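PDB 4ZEM: translation initiation factor eIF2b-like protein from Chaetomium thermophilum, which probably acts as the beta subunit of eIF2B, the decameric guanine nucleotide exchange factor that serves eIF2 in translation initiation. Local coordinates for residues M259-F270 and A290-V301. Sequence-based numbering, arbitrary orientation.
Sequences MAYIPRVNKVIF and AAQAAHEYLKPV
V268 and V301 form a parallel bridge between adjacent strands 267-271 and 301-304, whose connection includes helix 287-296, a beta-alpha-beta crossover of the Rossmann-like sheet of the eIF2B alpha/beta/delta family. The strands meet through V268 N, which donates to P300 O at 3.0 Å in an almost straight bond (178°); the backbone bonds of V268 and F270 to I302 continue the ladder. The tight part lies where the helix presents an alanine-lined side to strand 267-270 and to the turn before it. A294 CB meets V268 CG2 at 3.6 Å, and A293 CB receives I262 CD1 at 3.5 Å. The F270 ring points its edge at the helix and the next strand, with A290 CB and V301 CG1 both near the ring plane.

Toward solvent the packing thins to M259, whose SD rests on A293 CB, and to Y297, just past the helix end, where a Schellman motif with L298 at positive phi turns the chain back. K299, bent at chi2 (-54°), runs past I262 to the carbonyls of the 262-266 turn. Its NZ reaches P263 O at 3.0 Å, tilted 32° from the carbonyl plane, and bonds more weakly to V265 O. With an alanine in its place, both carbonyls would probably lose this shared donor, and I262 and V265 the aliphatic chain beside them. P263 CG sits over the centre of the Y297 ring in a CH-pi contact, 3.5 Å from its centroid.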
loop_
_atom_site.group_PDB
_atom_site.type_symbol
_atom_site.label_atom_id
_atom_site.label_comp_id
_atom_site.label_asym_id
_atom_site.label_seq_id
_atom_site.Cartn_x
_atom_site.Cartn_y
_atom_site.Cartn_z
ATOM N N MET A 259 8.230 -2.569 -28.421
ATOM C CA MET A 259 8.593 -3.965 -28.608
ATOM C C MET A 259 9.947 -4.087 -29.290
ATOM O O MET A 259 10.742 -4.968 -28.970
ATOM C CB MET A 259 7.523 -4.668 -29.444
ATOM C CG MET A 259 7.308 -6.120 -29.104
ATOM S SD MET A 259 6.703 -6.288 -27.418
ATOM C CE MET A 259 5.350 -5.117 -27.424
ATOM N N ALA A 260 10.208 -3.182 -30.222
ATOM C CA ALA A 260 11.482 -3.142 -30.926
ATOM C C ALA A 260 12.642 -2.736 -30.013
ATOM O O ALA A 260 13.763 -3.208 -30.186
ATOM C CB ALA A 260 11.394 -2.200 -32.119
ATOM N N TYR A 261 12.371 -1.874 -29.037
ATOM C CA TYR A 261 13.446 -1.271 -28.254
ATOM C C TYR A 261 13.804 -1.995 -26.955
ATOM O O TYR A 261 14.904 -1.802 -26.439
ATOM C CB TYR A 261 13.056 0.178 -27.907
ATOM C CG TYR A 261 14.141 0.968 -27.219
ATOM C CD1 TYR A 261 15.093 1.653 -27.964
ATOM C CD2 TYR A 261 14.225 1.024 -25.834
ATOM C CE1 TYR A 261 16.094 2.374 -27.352
ATOM C CE2 TYR A 261 15.232 1.733 -25.212
ATOM C CZ TYR A 261 16.163 2.411 -25.981
ATOM O OH TYR A 261 17.165 3.132 -25.384
ATOM N N ILE A 262 12.940 -2.892 -26.481
ATOM C CA ILE A 262 13.216 -3.631 -25.242
ATOM C C ILE A 262 14.544 -4.414 -25.210
ATOM O O ILE A 262 15.211 -4.427 -24.173
ATOM C CB ILE A 262 12.040 -4.578 -24.892
ATOM C CG1 ILE A 262 10.810 -3.738 -24.539
ATOM C CG2 ILE A 262 12.392 -5.482 -23.723
ATOM C CD1 ILE A 262 9.971 -4.256 -23.387
ATOM N N PRO A 263 14.953 -5.040 -26.327
ATOM C CA PRO A 263 16.252 -5.730 -26.290
ATOM C C PRO A 263 17.434 -4.852 -25.874
ATOM O O PRO A 263 18.373 -5.353 -25.261
ATOM C CB PRO A 263 16.416 -6.195 -27.722
ATOM C CG PRO A 263 15.014 -6.445 -28.126
ATOM C CD PRO A 263 14.239 -5.330 -27.582
ATOM N N ARG A 264 17.397 -3.572 -26.229
ATOM C CA ARG A 264 18.403 -2.616 -25.772
ATOM C C ARG A 264 18.503 -2.503 -24.236
ATOM O O ARG A 264 19.609 -2.449 -23.697
ATOM C CB ARG A 264 18.151 -1.239 -26.395
ATOM C CG ARG A 264 19.136 -0.164 -25.937
ATOM C CD ARG A 264 20.583 -0.579 -26.256
ATOM N NE ARG A 264 21.571 0.474 -26.009
ATOM C CZ ARG A 264 22.339 0.550 -24.924
ATOM N NH1 ARG A 264 23.211 1.542 -24.797
ATOM N NH2 ARG A 264 22.218 -0.343 -23.950
ATOM N N VAL A 265 17.363 -2.393 -23.550
ATOM C CA VAL A 265 17.342 -2.040 -22.120
ATOM C C VAL A 265 17.942 -3.129 -21.224
ATOM O O VAL A 265 18.012 -4.293 -21.606
ATOM C CB VAL A 265 15.909 -1.720 -21.619
ATOM C CG1 VAL A 265 15.147 -0.910 -22.660
ATOM C CG2 VAL A 265 15.154 -2.989 -21.258
ATOM N N ASN A 266 18.458 -2.724 -20.068
ATOM C CA ASN A 266 18.996 -3.665 -19.082
ATOM C C ASN A 266 17.930 -4.272 -18.169
ATOM O O ASN A 266 18.009 -5.442 -17.805
ATOM C CB ASN A 266 20.064 -2.972 -18.249
ATOM C CG ASN A 266 21.298 -2.657 -19.058
ATOM O OD1 ASN A 266 21.583 -1.495 -19.345
ATOM N ND2 ASN A 266 22.044 -3.692 -19.428
ATOM N N LYS A 267 16.959 -3.458 -17.769
ATOM C CA LYS A 267 15.912 -3.906 -16.864
ATOM C C LYS A 267 14.651 -3.070 -17.023
ATOM O O LYS A 267 14.698 -1.937 -17.502
ATOM C CB LYS A 267 16.383 -3.855 -15.408
ATOM C CG LYS A 267 16.920 -2.505 -14.972
ATOM C CD LYS A 267 17.891 -2.663 -13.815
ATOM C CE LYS A 267 19.033 -3.592 -14.182
ATOM N NZ LYS A 267 20.019 -3.710 -13.079
ATOM N N VAL A 268 13.529 -3.656 -16.620
ATOM C CA VAL A 268 12.226 -3.009 -16.663
ATOM C C VAL A 268 11.676 -2.874 -15.254
ATOM O O VAL A 268 11.676 -3.838 -14.486
ATOM C CB VAL A 268 11.217 -3.797 -17.522
ATOM C CG1 VAL A 268 9.875 -3.091 -17.524
ATOM C CG2 VAL A 268 11.739 -3.975 -18.951
ATOM N N ILE A 269 11.192 -1.682 -14.926
ATOM C CA ILE A 269 10.677 -1.385 -13.595
ATOM C C ILE A 269 9.218 -0.936 -13.659
ATOM O O ILE A 269 8.862 -0.091 -14.476
ATOM C CB ILE A 269 11.540 -0.314 -12.896
ATOM C CG1 ILE A 269 12.956 -0.849 -12.681
ATOM C CG2 ILE A 269 10.944 0.079 -11.558
ATOM C CD1 ILE A 269 13.878 0.113 -11.970
ATOM N N PHE A 270 8.383 -1.503 -12.786
ATOM C CA PHE A 270 6.974 -1.119 -12.687
ATOM C C PHE A 270 6.584 -0.753 -11.269
ATOM O O PHE A 270 7.107 -1.303 -10.297
ATOM C CB PHE A 270 6.031 -2.270 -13.080
ATOM C CG PHE A 270 6.174 -2.763 -14.480
ATOM C CD1 PHE A 270 6.849 -3.942 -14.739
ATOM C CD2 PHE A 270 5.572 -2.097 -15.529
ATOM C CE1 PHE A 270 6.962 -4.422 -16.025
ATOM C CE2 PHE A 270 5.677 -2.577 -16.819
ATOM C CZ PHE A 270 6.374 -3.738 -17.068
ATOM N N ALA A 290 4.553 -5.198 -21.762
ATOM C CA ALA A 290 5.947 -4.822 -21.562
ATOM C C ALA A 290 6.670 -5.894 -20.753
ATOM O O ALA A 290 7.842 -6.200 -21.002
ATOM C CB ALA A 290 6.041 -3.472 -20.871
ATOM N N ALA A 291 5.971 -6.458 -19.778
ATOM C CA ALA A 291 6.556 -7.484 -18.938
ATOM C C ALA A 291 6.924 -8.706 -19.754
ATOM O O ALA A 291 7.976 -9.299 -19.555
ATOM C CB ALA A 291 5.600 -7.863 -17.824
ATOM N N GLN A 292 6.046 -9.090 -20.667
ATOM C CA GLN A 292 6.311 -10.247 -21.500
ATOM C C GLN A 292 7.492 -10.048 -22.431
ATOM O O GLN A 292 8.311 -10.945 -22.604
ATOM C CB GLN A 292 5.074 -10.647 -22.294
ATOM C CG GLN A 292 5.221 -12.002 -22.953
ATOM C CD GLN A 292 3.959 -12.820 -22.865
ATOM O OE1 GLN A 292 3.969 -13.937 -22.355
ATOM N NE2 GLN A 292 2.857 -12.261 -23.346
ATOM N N ALA A 293 7.580 -8.868 -23.028
ATOM C CA ALA A 293 8.669 -8.588 -23.944
ATOM C C ALA A 293 9.977 -8.664 -23.192
ATOM O O ALA A 293 10.950 -9.233 -23.667
ATOM C CB ALA A 293 8.492 -7.218 -24.566
ATOM N N ALA A 294 9.984 -8.099 -21.997
ATOM C CA ALA A 294 11.166 -8.119 -21.162
ATOM C C ALA A 294 11.565 -9.555 -20.865
ATOM O O ALA A 294 12.739 -9.919 -20.943
ATOM C CB ALA A 294 10.916 -7.364 -19.875
ATOM N N HIS A 295 10.562 -10.370 -20.559
ATOM C CA HIS A 295 10.775 -11.767 -20.224
ATOM C C HIS A 295 11.299 -12.544 -21.424
ATOM O O HIS A 295 12.156 -13.415 -21.290
ATOM C CB HIS A 295 9.467 -12.385 -19.727
ATOM C CG HIS A 295 9.606 -13.796 -19.249
ATOM N ND1 HIS A 295 9.301 -14.882 -20.039
ATOM C CD2 HIS A 295 10.005 -14.297 -18.056
ATOM C CE1 HIS A 295 9.513 -15.993 -19.356
ATOM N NE2 HIS A 295 9.940 -15.665 -18.151
ATOM N N GLU A 296 10.780 -12.207 -22.598
ATOM C CA GLU A 296 11.202 -12.816 -23.853
ATOM C C GLU A 296 12.679 -12.552 -24.173
ATOM O O GLU A 296 13.349 -13.378 -24.791
ATOM C CB GLU A 296 10.313 -12.313 -24.987
ATOM C CG GLU A 296 9.330 -13.351 -25.495
ATOM C CD GLU A 296 8.137 -12.724 -26.184
ATOM O OE1 GLU A 296 8.247 -11.561 -26.631
ATOM O OE2 GLU A 296 7.088 -13.398 -26.276
ATOM N N TYR A 297 13.174 -11.385 -23.781
ATOM C CA TYR A 297 14.560 -11.030 -24.051
ATOM C C TYR A 297 15.453 -11.080 -22.815
ATOM O O TYR A 297 16.503 -10.432 -22.780
ATOM C CB TYR A 297 14.634 -9.649 -24.706
ATOM C CG TYR A 297 14.168 -9.663 -26.145
ATOM C CD1 TYR A 297 12.860 -9.333 -26.478
ATOM C CD2 TYR A 297 15.035 -10.037 -27.171
ATOM C CE1 TYR A 297 12.431 -9.358 -27.795
ATOM C CE2 TYR A 297 14.616 -10.065 -28.488
ATOM C CZ TYR A 297 13.314 -9.726 -28.795
ATOM O OH TYR A 297 12.893 -9.752 -30.105
ATOM N N LEU A 298 15.015 -11.824 -21.800
ATOM C CA LEU A 298 15.810 -12.072 -20.594
ATOM C C LEU A 298 16.070 -10.786 -19.813
ATOM O O LEU A 298 17.085 -10.660 -19.129
ATOM C CB LEU A 298 17.146 -12.746 -20.931
ATOM C CG LEU A 298 17.172 -14.231 -21.310
ATOM C CD1 LEU A 298 18.619 -14.703 -21.458
ATOM C CD2 LEU A 298 16.437 -15.081 -20.286
ATOM N N LYS A 299 15.153 -9.829 -19.916
ATOM C CA LYS A 299 15.295 -8.590 -19.166
ATOM C C LYS A 299 14.569 -8.743 -17.838
ATOM O O LYS A 299 13.371 -9.038 -17.812
ATOM C CB LYS A 299 14.719 -7.407 -19.950
ATOM C CG LYS A 299 15.259 -7.270 -21.364
ATOM C CD LYS A 299 16.772 -7.234 -21.371
ATOM C CE LYS A 299 17.309 -7.032 -22.780
ATOM N NZ LYS A 299 18.797 -7.023 -22.789
ATOM N N PRO A 300 15.287 -8.518 -16.728
ATOM C CA PRO A 300 14.693 -8.629 -15.392
ATOM C C PRO A 300 13.534 -7.660 -15.197
ATOM O O PRO A 300 13.639 -6.470 -15.509
ATOM C CB PRO A 300 15.858 -8.277 -14.462
ATOM C CG PRO A 300 17.069 -8.636 -15.248
ATOM C CD PRO A 300 16.732 -8.244 -16.660
ATOM N N VAL A 301 12.442 -8.177 -14.651
ATOM C CA VAL A 301 11.264 -7.370 -14.394
ATOM C C VAL A 301 11.194 -7.113 -12.901
ATOM O O VAL A 301 11.126 -8.050 -12.107
ATOM C CB VAL A 301 9.972 -8.061 -14.874
ATOM C CG1 VAL A 301 8.764 -7.245 -14.475
ATOM C CG2 VAL A 301 9.998 -8.262 -16.379
#